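Local coordinates for cytoplasmic export protein 1 (Saccharomyces cerevisiae, PDB 3VWA), which takes part in tRNA export from the nucleus, where it may collect tRNAs from export receptors at the nuclear pore and pass aminoacylated tRNAs to the translation machinery, at residues Q115-L120 and E223-R228; G108-I113 and K206-N211; L193-L198 and N213-G218. One frame throughout, in Å; residues are numbered along the deposited sequence.

Contact 1 of 3, residues Q115-L120 and E223-R228; sequences QLLATL and ENFRKR
Leu117 and Ala118 meet Phe225 and Arg226 in a small helix-to-helix contact that is apolar on one side and water-bridged on the other, within the helical lobe of the N-terminal kinase-like domain. The segments 115-120 and 223-228 belong to helices 106-122 and 222-231, run roughly antiparallel at 139°, and keep their axes 10.2 Å apart. On the buried side the Leu117 and Phe225 side chains cross at about a right angle. Methyl CD2 of Leu117 lies in the plane of the phenyl ring, at its edge, 4.0 Å from Phe225 CD2.

Toward solvent, Arg226 lies across helix 106-122. With CG anti to the backbone N (chi1 -166°) and the chain extended as far as NE, its guanidinium reaches over the backbone at Leu117 and Ala118. One flat face of this group covers the main chain: Ala118 CA is 3.5 Å from Arg226 NH1, and Leu117 O is 3.8 Å from Arg226 NH2, lying above the plane and offset toward its rim. No direct hydrogen bond joins the segments. Instead a water accepts from Arg226 NH2 at 2.6 Å and donates to Ala118 O at 2.8 Å, linking charge to carbonyl. An alanine in place of Arg226 would remove the guanidinium, and is likely to leave that water without its arginine partner and to uncover the backbone around Ala118.

Leu117 also touches Leu191, and Phe225 touches Ile195, both of helix 186-198, while Ile215 of helix 209-216 lies against the same ring; Arg226 has a further weak, long ion pair to Glu230. The contact thus joins helices 106-122 and 222-231 within the helical bundle that corresponds to the C-lobe of the protein kinase fold, consistent with the kinase-like character of this domain.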
loop_
_atom_site.group_PDB
_atom_site.type_symbol
_atom_site.label_atom_id
_atom_site.label_comp_id
_atom_site.label_asym_id
_atom_site.label_seq_id
_atom_site.Cartn_x
_atom_site.Cartn_y
_atom_site.Cartn_z
ATOM N N GLN A 115 -22.684 2.500 3.739
ATOM C CA GLN A 115 -22.178 3.257 4.858
ATOM C C GLN A 115 -22.966 4.559 5.019
ATOM O O GLN A 115 -23.260 4.967 6.139
ATOM C CB GLN A 115 -20.683 3.519 4.689
ATOM C CG GLN A 115 -19.830 2.273 4.870
ATOM C CD GLN A 115 -18.505 2.371 4.170
ATOM O OE1 GLN A 115 -18.237 3.332 3.441
ATOM N NE2 GLN A 115 -17.645 1.377 4.392
ATOM N N LEU A 116 -23.365 5.171 3.898
ATOM C CA LEU A 116 -24.134 6.412 3.927
ATOM C C LEU A 116 -25.541 6.139 4.476
ATOM O O LEU A 116 -26.095 6.966 5.195
ATOM C CB LEU A 116 -24.231 7.017 2.516
ATOM C CG LEU A 116 -22.963 7.520 1.857
ATOM C CD1 LEU A 116 -23.367 8.189 0.560
ATOM C CD2 LEU A 116 -22.220 8.553 2.713
ATOM N N LEU A 117 -26.091 4.969 4.150
ATOM C CA LEU A 117 -27.385 4.554 4.657
ATOM C C LEU A 117 -27.382 4.290 6.167
ATOM O O LEU A 117 -28.332 4.631 6.852
ATOM C CB LEU A 117 -27.902 3.341 3.851
ATOM C CG LEU A 117 -28.285 3.701 2.387
ATOM C CD1 LEU A 117 -28.423 2.461 1.502
ATOM C CD2 LEU A 117 -29.614 4.459 2.303
ATOM N N ALA A 118 -26.355 3.667 6.721
ATOM C CA ALA A 118 -26.373 3.463 8.180
ATOM C C ALA A 118 -26.377 4.842 8.883
ATOM O O ALA A 118 -27.057 5.017 9.906
ATOM C CB ALA A 118 -25.159 2.653 8.626
ATOM N N THR A 119 -25.642 5.809 8.314
ATOM C CA THR A 119 -25.586 7.137 8.886
ATOM C C THR A 119 -26.924 7.880 8.821
ATOM O O THR A 119 -27.347 8.464 9.818
ATOM C CB THR A 119 -24.542 7.955 8.201
ATOM O OG1 THR A 119 -23.325 7.209 8.261
ATOM C CG2 THR A 119 -24.424 9.337 8.905
ATOM N N LEU A 120 -27.576 7.821 7.666
ATOM C CA LEU A 120 -28.921 8.390 7.492
ATOM C C LEU A 120 -29.978 7.671 8.349
ATOM O O LEU A 120 -31.038 8.239 8.665
ATOM C CB LEU A 120 -29.307 8.369 5.992
ATOM C CG LEU A 120 -28.398 9.257 5.114
ATOM C CD1 LEU A 120 -28.478 8.935 3.621
ATOM C CD2 LEU A 120 -28.619 10.753 5.351
ATOM N N GLU A 223 -35.330 5.032 5.656
ATOM C CA GLU A 223 -35.334 3.756 6.398
ATOM C C GLU A 223 -36.111 2.686 5.624
ATOM O O GLU A 223 -35.756 1.513 5.664
ATOM C CB GLU A 223 -35.881 3.912 7.813
ATOM C CG GLU A 223 -37.383 3.727 7.877
ATOM C CD GLU A 223 -37.935 3.662 9.289
ATOM O OE1 GLU A 223 -37.329 2.973 10.155
ATOM O OE2 GLU A 223 -38.995 4.293 9.507
ATOM N N ASN A 224 -37.149 3.104 4.904
ATOM C CA ASN A 224 -37.957 2.168 4.129
ATOM C C ASN A 224 -37.132 1.702 2.952
ATOM O O ASN A 224 -37.080 0.512 2.672
ATOM C CB ASN A 224 -39.247 2.834 3.653
ATOM C CG ASN A 224 -40.276 1.829 3.149
ATOM O OD1 ASN A 224 -40.634 1.824 1.963
ATOM N ND2 ASN A 224 -40.766 0.970 4.059
ATOM N N PHE A 225 -36.452 2.653 2.291
ATOM C CA PHE A 225 -35.575 2.364 1.147
ATOM C C PHE A 225 -34.483 1.396 1.559
ATOM O O PHE A 225 -34.141 0.480 0.821
ATOM C CB PHE A 225 -34.998 3.669 0.609
ATOM C CG PHE A 225 -33.961 3.503 -0.460
ATOM C CD1 PHE A 225 -34.328 3.370 -1.798
ATOM C CD2 PHE A 225 -32.588 3.539 -0.134
ATOM C CE1 PHE A 225 -33.369 3.239 -2.800
ATOM C CE2 PHE A 225 -31.627 3.402 -1.131
ATOM C CZ PHE A 225 -32.016 3.258 -2.467
ATOM N N ARG A 226 -33.999 1.564 2.778
ATOM C CA ARG A 226 -32.941 0.727 3.312
ATOM C C ARG A 226 -33.360 -0.775 3.466
ATOM O O ARG A 226 -32.639 -1.677 3.065
ATOM C CB ARG A 226 -32.540 1.324 4.648
ATOM C CG ARG A 226 -31.252 0.794 5.200
ATOM C CD ARG A 226 -30.786 1.663 6.335
ATOM N NE ARG A 226 -29.653 0.999 6.956
ATOM C CZ ARG A 226 -29.306 1.163 8.222
ATOM N NH1 ARG A 226 -28.250 0.505 8.708
ATOM N NH2 ARG A 226 -30.025 1.989 8.989
ATOM N N LYS A 227 -34.511 -1.032 4.071
ATOM C CA LYS A 227 -35.023 -2.398 4.217
ATOM C C LYS A 227 -35.275 -3.090 2.875
ATOM O O LYS A 227 -35.192 -4.299 2.805
ATOM C CB LYS A 227 -36.317 -2.424 5.050
ATOM C CG LYS A 227 -36.253 -1.540 6.277
ATOM C CD LYS A 227 -37.177 -2.000 7.392
ATOM C CE LYS A 227 -36.868 -1.223 8.679
ATOM N NZ LYS A 227 -37.876 -1.468 9.751
ATOM N N ARG A 228 -35.582 -2.329 1.820
ATOM C CA ARG A 228 -35.882 -2.926 0.510
ATOM C C ARG A 228 -34.602 -3.412 -0.141
ATOM O O ARG A 228 -34.489 -4.569 -0.602
ATOM C CB ARG A 228 -36.613 -1.919 -0.394
ATOM C CG ARG A 228 -38.028 -1.661 0.078
ATOM C CD ARG A 228 -38.639 -0.428 -0.562
ATOM N NE ARG A 228 -40.073 -0.327 -0.290
ATOM C CZ ARG A 228 -41.041 -0.468 -1.201
ATOM N NH1 ARG A 228 -40.752 -0.700 -2.473
ATOM N NH2 ARG A 228 -42.313 -0.351 -0.841
HETATM O O HOH W 1 -28.611 2.954 11.007
#

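Contact 2 of 3, residues G108-I113 and K206-N211; sequences GVELGI and KDWIVN
Near-staggered first torsions aim Trp208 and Glu110 at one another: chi1 of -73° in Trp208 and -76° in Glu110 each set CG anti to the carbonyl carbon and beside the backbone N. The indole thereby spans the gap from Trp208, just ahead of helix 209-216, to helix 106-122, two elements of the kinase-like C-lobe whose backbones stay well apart; even the nearest CA atoms, of Glu110 and Trp208, are separated by 10.9 Å. The contact is buried and rests almost wholly on this one large side chain.

The six-membered end of the indole does the touching. Trp208 CH2 lies 3.8 Å from Glu110 CG, so it is the aliphatic part of the glutamate that packs here, with carboxylate and ring planes 57° apart. The polar ends are engaged in other directions. Glu110 OE2 forms a salt bridge with Lys106 and OE1 accepts from Asn238, so the buried carboxylate has partners at both oxygens, while Trp208 NE1 is hydrogen-bonded to Thr232 OG1. These bonds would tend to limit rotation of both groups. Besides Glu110, Thr234 and Trp235 of helix 233-237 and Leu229 of helix 222-231 touch the indole.

One helical turn after Glu110, Ile113 reaches the indole more loosely: its CD1 methyl lies near the ring plane, at the edge, 4.5 Å from Trp208 CZ3.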
loop_
_atom_site.group_PDB
_atom_site.type_symbol
_atom_site.label_atom_id
_atom_site.label_comp_id
_atom_site.label_asym_id
_atom_site.label_seq_id
_atom_site.Cartn_x
_atom_site.Cartn_y
_atom_site.Cartn_z
ATOM N N GLY A 108 -17.583 -2.001 -4.367
ATOM C CA GLY A 108 -17.070 -0.793 -3.700
ATOM C C GLY A 108 -18.119 0.278 -3.509
ATOM O O GLY A 108 -18.354 0.767 -2.371
ATOM N N VAL A 109 -18.734 0.675 -4.642
ATOM C CA VAL A 109 -19.664 1.797 -4.700
ATOM C C VAL A 109 -20.863 1.409 -3.812
ATOM O O VAL A 109 -21.368 2.220 -3.046
ATOM C CB VAL A 109 -20.136 2.055 -6.194
ATOM C CG1 VAL A 109 -21.225 3.146 -6.295
ATOM C CG2 VAL A 109 -18.972 2.403 -7.115
ATOM N N GLU A 110 -21.300 0.163 -3.911
ATOM C CA GLU A 110 -22.422 -0.320 -3.150
ATOM C C GLU A 110 -22.091 -0.344 -1.638
ATOM O O GLU A 110 -22.928 -0.027 -0.818
ATOM C CB GLU A 110 -22.840 -1.745 -3.613
ATOM C CG GLU A 110 -23.610 -1.835 -4.941
ATOM C CD GLU A 110 -23.610 -3.246 -5.530
ATOM O OE1 GLU A 110 -23.677 -4.235 -4.743
ATOM O OE2 GLU A 110 -23.544 -3.364 -6.776
ATOM N N LEU A 111 -20.884 -0.761 -1.302
ATOM C CA LEU A 111 -20.391 -0.691 0.082
ATOM C C LEU A 111 -20.433 0.739 0.627
ATOM O O LEU A 111 -20.931 0.956 1.713
ATOM C CB LEU A 111 -18.988 -1.289 0.179
ATOM C CG LEU A 111 -18.431 -1.833 1.520
ATOM C CD1 LEU A 111 -17.200 -1.068 1.925
ATOM C CD2 LEU A 111 -19.414 -1.967 2.683
ATOM N N GLY A 112 -19.998 1.728 -0.155
ATOM C CA GLY A 112 -20.016 3.117 0.346
ATOM C C GLY A 112 -21.432 3.599 0.545
ATOM O O GLY A 112 -21.787 4.222 1.550
ATOM N N ILE A 113 -22.284 3.257 -0.405
ATOM C CA ILE A 113 -23.707 3.607 -0.281
ATOM C C ILE A 113 -24.294 3.012 0.988
ATOM O O ILE A 113 -25.079 3.664 1.670
ATOM C CB ILE A 113 -24.493 3.111 -1.505
ATOM C CG1 ILE A 113 -24.168 4.031 -2.697
ATOM C CG2 ILE A 113 -25.982 3.111 -1.246
ATOM C CD1 ILE A 113 -24.691 3.474 -4.021
ATOM N N LYS A 206 -30.242 -3.631 -11.527
ATOM C CA LYS A 206 -31.601 -3.817 -12.047
ATOM C C LYS A 206 -32.575 -3.828 -10.889
ATOM O O LYS A 206 -33.563 -3.093 -10.905
ATOM C CB LYS A 206 -31.689 -5.135 -12.823
ATOM C CG LYS A 206 -31.354 -5.046 -14.302
ATOM C CD LYS A 206 -30.211 -4.082 -14.608
ATOM C CE LYS A 206 -30.392 -3.413 -15.969
ATOM N NZ LYS A 206 -31.807 -2.983 -16.204
ATOM N N ASP A 207 -32.250 -4.611 -9.859
ATOM C CA ASP A 207 -33.139 -4.757 -8.705
ATOM C C ASP A 207 -33.095 -3.565 -7.751
ATOM O O ASP A 207 -33.741 -3.583 -6.694
ATOM C CB ASP A 207 -32.903 -6.084 -7.960
ATOM C CG ASP A 207 -31.471 -6.248 -7.477
ATOM O OD1 ASP A 207 -31.149 -7.314 -6.915
ATOM O OD2 ASP A 207 -30.660 -5.330 -7.678
ATOM N N TRP A 208 -32.353 -2.527 -8.121
ATOM C CA TRP A 208 -32.390 -1.276 -7.360
ATOM C C TRP A 208 -33.097 -0.184 -8.106
ATOM O O TRP A 208 -33.328 0.891 -7.561
ATOM C CB TRP A 208 -30.970 -0.821 -6.987
ATOM C CG TRP A 208 -30.311 -1.651 -5.886
ATOM C CD1 TRP A 208 -30.700 -2.916 -5.393
ATOM C CD2 TRP A 208 -29.120 -1.310 -5.130
ATOM N NE1 TRP A 208 -29.850 -3.337 -4.385
ATOM C CE2 TRP A 208 -28.891 -2.423 -4.175
ATOM C CE3 TRP A 208 -28.250 -0.211 -5.109
ATOM C CZ2 TRP A 208 -27.814 -2.417 -3.278
ATOM C CZ3 TRP A 208 -27.183 -0.218 -4.188
ATOM C CH2 TRP A 208 -26.963 -1.296 -3.321
ATOM N N ILE A 209 -33.425 -0.430 -9.378
ATOM C CA ILE A 209 -33.988 0.643 -10.192
ATOM C C ILE A 209 -35.231 1.273 -9.569
ATOM O O ILE A 209 -35.353 2.499 -9.489
ATOM C CB ILE A 209 -34.231 0.218 -11.661
ATOM C CG1 ILE A 209 -32.941 0.383 -12.470
ATOM C CG2 ILE A 209 -35.304 1.088 -12.284
ATOM C CD1 ILE A 209 -32.976 -0.281 -13.841
ATOM N N VAL A 210 -36.140 0.452 -9.075
ATOM C CA VAL A 210 -37.425 1.009 -8.704
ATOM C C VAL A 210 -37.269 1.698 -7.374
ATOM O O VAL A 210 -37.802 2.804 -7.167
ATOM C CB VAL A 210 -38.535 -0.049 -8.640
ATOM C CG1 VAL A 210 -39.713 0.483 -7.837
ATOM C CG2 VAL A 210 -38.956 -0.453 -10.053
ATOM N N ASN A 211 -36.566 1.037 -6.467
ATOM C CA ASN A 211 -36.345 1.602 -5.150
ATOM C C ASN A 211 -35.735 3.002 -5.237
ATOM O O ASN A 211 -36.246 3.942 -4.628
ATOM C CB ASN A 211 -35.528 0.639 -4.287
ATOM C CG ASN A 211 -36.318 -0.621 -3.937
ATOM O OD1 ASN A 211 -37.489 -0.534 -3.595
ATOM N ND2 ASN A 211 -35.685 -1.791 -4.028
#

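Contact 3 of 3, residues L193-L198 and N213-G218; sequences LLIKSL and NMISDG
Two kinds of contact join Ile195 and Lys196 to Ile215 and Ser216, one apolar and buried, the other close to the surface. In the apolar part the two isoleucines meet through their end methyls, Ile195 CD1 lying 4.2 Å from Ile215 CD1. Both side chains leave their helices toward the opposing segment, and both also touch Phe225 of helix 222-231, which draws a third helix into the same packing.

Near the surface, Lys196 folds alongside Ser216. Its chain bends at CG-CD, chi3 -79°, which carries the CE methylene to the serine: Lys196 CE is 3.1 Å from Ser216 OG, a tight approach. Although Lys196 NZ stands only 3.4 Å from Ser216 OG, the angle is too poor for a hydrogen bond, so the lysine meets the hydroxyl chiefly through its last methylene. The hydroxyl also makes a weak hydrogen bond to Val212 O, one turn back in its own helix.

The segments 193-198 and 213-218 contain the C-terminal ends of helices 186-198 and 209-216. In kinase folds a helix in the position of 186-198, probably the counterpart of helix F, runs through the middle of the C-lobe, and here its flank carries the short helix that follows it in the chain.

No hydrogen bond crosses between the two segments; those present stay within each helix and its cap. Leu193 O accepts twice from Ser197, from the backbone N at 2.9 Å and from the OG at 2.7 Å, the two donors arriving from opposite faces of the carbonyl plane. Helix 209-216 closes in a Schellman motif: Gly218, with a phi of 67°, is its C-prime residue. Gly218 N bonds weakly to Ile215 O at 3.0 Å, and the next amide along the chain returns to the carbonyl of Met214, a selenomethionine in this crystal.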
loop_
_atom_site.group_PDB
_atom_site.type_symbol
_atom_site.label_atom_id
_atom_site.label_comp_id
_atom_site.label_asym_id
_atom_site.label_seq_id
_atom_site.Cartn_x
_atom_site.Cartn_y
_atom_site.Cartn_z
ATOM N N LEU A 193 -30.830 11.537 -5.886
ATOM C CA LEU A 193 -29.862 12.286 -6.690
ATOM C C LEU A 193 -28.417 11.792 -6.503
ATOM O O LEU A 193 -27.706 11.555 -7.492
ATOM C CB LEU A 193 -29.982 13.793 -6.388
ATOM C CG LEU A 193 -31.049 14.619 -7.119
ATOM C CD1 LEU A 193 -31.598 15.759 -6.263
ATOM C CD2 LEU A 193 -30.440 15.175 -8.395
ATOM N N LEU A 194 -27.983 11.625 -5.247
ATOM C CA LEU A 194 -26.605 11.180 -4.940
ATOM C C LEU A 194 -26.290 9.804 -5.466
ATOM O O LEU A 194 -25.238 9.581 -6.064
ATOM C CB LEU A 194 -26.410 11.087 -3.437
ATOM C CG LEU A 194 -25.142 11.721 -2.848
ATOM C CD1 LEU A 194 -24.846 11.003 -1.559
ATOM C CD2 LEU A 194 -23.901 11.794 -3.741
ATOM N N ILE A 195 -27.188 8.860 -5.200
ATOM C CA ILE A 195 -27.011 7.495 -5.698
ATOM C C ILE A 195 -26.973 7.481 -7.219
ATOM O O ILE A 195 -26.146 6.789 -7.819
ATOM C CB ILE A 195 -28.106 6.553 -5.175
ATOM C CG1 ILE A 195 -27.856 6.231 -3.691
ATOM C CG2 ILE A 195 -28.152 5.287 -6.027
ATOM C CD1 ILE A 195 -28.997 5.504 -2.984
ATOM N N LYS A 196 -27.821 8.277 -7.851
ATOM C CA LYS A 196 -27.785 8.347 -9.321
ATOM C C LYS A 196 -26.475 8.934 -9.782
ATOM O O LYS A 196 -25.951 8.491 -10.807
ATOM C CB LYS A 196 -28.969 9.142 -9.876
ATOM C CG LYS A 196 -30.257 8.303 -9.846
ATOM C CD LYS A 196 -31.385 8.918 -10.639
ATOM C CE LYS A 196 -32.034 10.032 -9.855
ATOM N NZ LYS A 196 -33.130 10.717 -10.588
ATOM N N SER A 197 -25.929 9.897 -9.026
ATOM C CA SER A 197 -24.638 10.488 -9.413
ATOM C C SER A 197 -23.486 9.498 -9.195
ATOM O O SER A 197 -22.504 9.536 -9.920
ATOM C CB SER A 197 -24.331 11.792 -8.664
ATOM O OG SER A 197 -25.487 12.589 -8.510
ATOM N N LEU A 198 -23.614 8.629 -8.192
ATOM C CA LEU A 198 -22.601 7.612 -7.907
ATOM C C LEU A 198 -22.565 6.514 -8.952
ATOM O O LEU A 198 -21.489 6.004 -9.270
ATOM C CB LEU A 198 -22.848 6.980 -6.526
ATOM C CG LEU A 198 -22.391 7.904 -5.376
ATOM C CD1 LEU A 198 -22.987 7.587 -4.014
ATOM C CD2 LEU A 198 -20.864 7.931 -5.287
ATOM N N ASN A 213 -35.850 5.102 -7.689
ATOM C CA ASN A 213 -36.818 6.016 -8.286
ATOM C C ASN A 213 -37.799 6.519 -7.272
ATOM O O ASN A 213 -38.160 7.684 -7.273
ATOM C CB ASN A 213 -37.587 5.345 -9.402
ATOM C CG ASN A 213 -36.839 5.382 -10.676
ATOM O OD1 ASN A 213 -35.924 6.181 -10.838
ATOM N ND2 ASN A 213 -37.210 4.517 -11.603
HETATM N N MSE A 214 -38.221 5.619 -6.404
HETATM C CA MSE A 214 -39.136 5.944 -5.334
HETATM C C MSE A 214 -38.569 7.046 -4.466
HETATM O O MSE A 214 -39.233 8.065 -4.255
HETATM C CB MSE A 214 -39.359 4.661 -4.564
HETATM C CG MSE A 214 -40.170 3.668 -5.402
HETATM SE SE MSE A 214 -40.831 2.291 -4.149
HETATM C CE MSE A 214 -42.344 1.511 -5.182
ATOM N N ILE A 215 -37.340 6.877 -3.975
ATOM C CA ILE A 215 -36.757 7.896 -3.100
ATOM C C ILE A 215 -36.471 9.161 -3.906
ATOM O O ILE A 215 -36.525 10.264 -3.374
ATOM C CB ILE A 215 -35.466 7.445 -2.353
ATOM C CG1 ILE A 215 -34.335 7.037 -3.305
ATOM C CG2 ILE A 215 -35.745 6.326 -1.389
ATOM C CD1 ILE A 215 -33.015 6.804 -2.589
ATOM N N SER A 216 -36.196 8.994 -5.190
ATOM C CA SER A 216 -35.881 10.125 -6.071
ATOM C C SER A 216 -37.060 11.066 -6.209
ATOM O O SER A 216 -36.875 12.257 -6.403
ATOM C CB SER A 216 -35.428 9.660 -7.447
ATOM O OG SER A 216 -34.027 9.584 -7.492
ATOM N N ASP A 217 -38.260 10.509 -6.080
ATOM C CA ASP A 217 -39.503 11.268 -6.131
ATOM C C ASP A 217 -40.111 11.429 -4.759
ATOM O O ASP A 217 -41.256 11.855 -4.656
ATOM C CB ASP A 217 -40.504 10.555 -7.042
ATOM C CG ASP A 217 -40.015 10.478 -8.448
ATOM O OD1 ASP A 217 -40.231 9.449 -9.111
ATOM O OD2 ASP A 217 -39.364 11.446 -8.858
ATOM N N GLY A 218 -39.367 11.048 -3.718
ATOM C CA GLY A 218 -39.781 11.292 -2.339
ATOM C C GLY A 218 -41.017 10.519 -1.918
ATOM O O GLY A 218 -41.729 10.913 -0.993
#

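The three contacts form one continuous packing region in the helical part of the kinase-like domain, with centres about 11 Å (contacts 1 and 2), 13 Å (1 and 3) and 10 Å (2 and 3) apart. Contacts 1 and 2 use successive turns of helix 106-122, and contacts 2 and 3 both use helix 209-216. Phe225 is a meeting point: Phe225 CD1 lies 3.3 Å from Ile215 CG2 of contact 3. On its other flank, Phe225 CE1 lies 3.4 Å from Asn211 C of contact 2. Contacts 2 and 3 also meet where Ile113 CG1 lies 4.0 Å from Leu198 CD1. The cluster precedes the HEAT repeats at residues 381-419 and 494-530 in the chain.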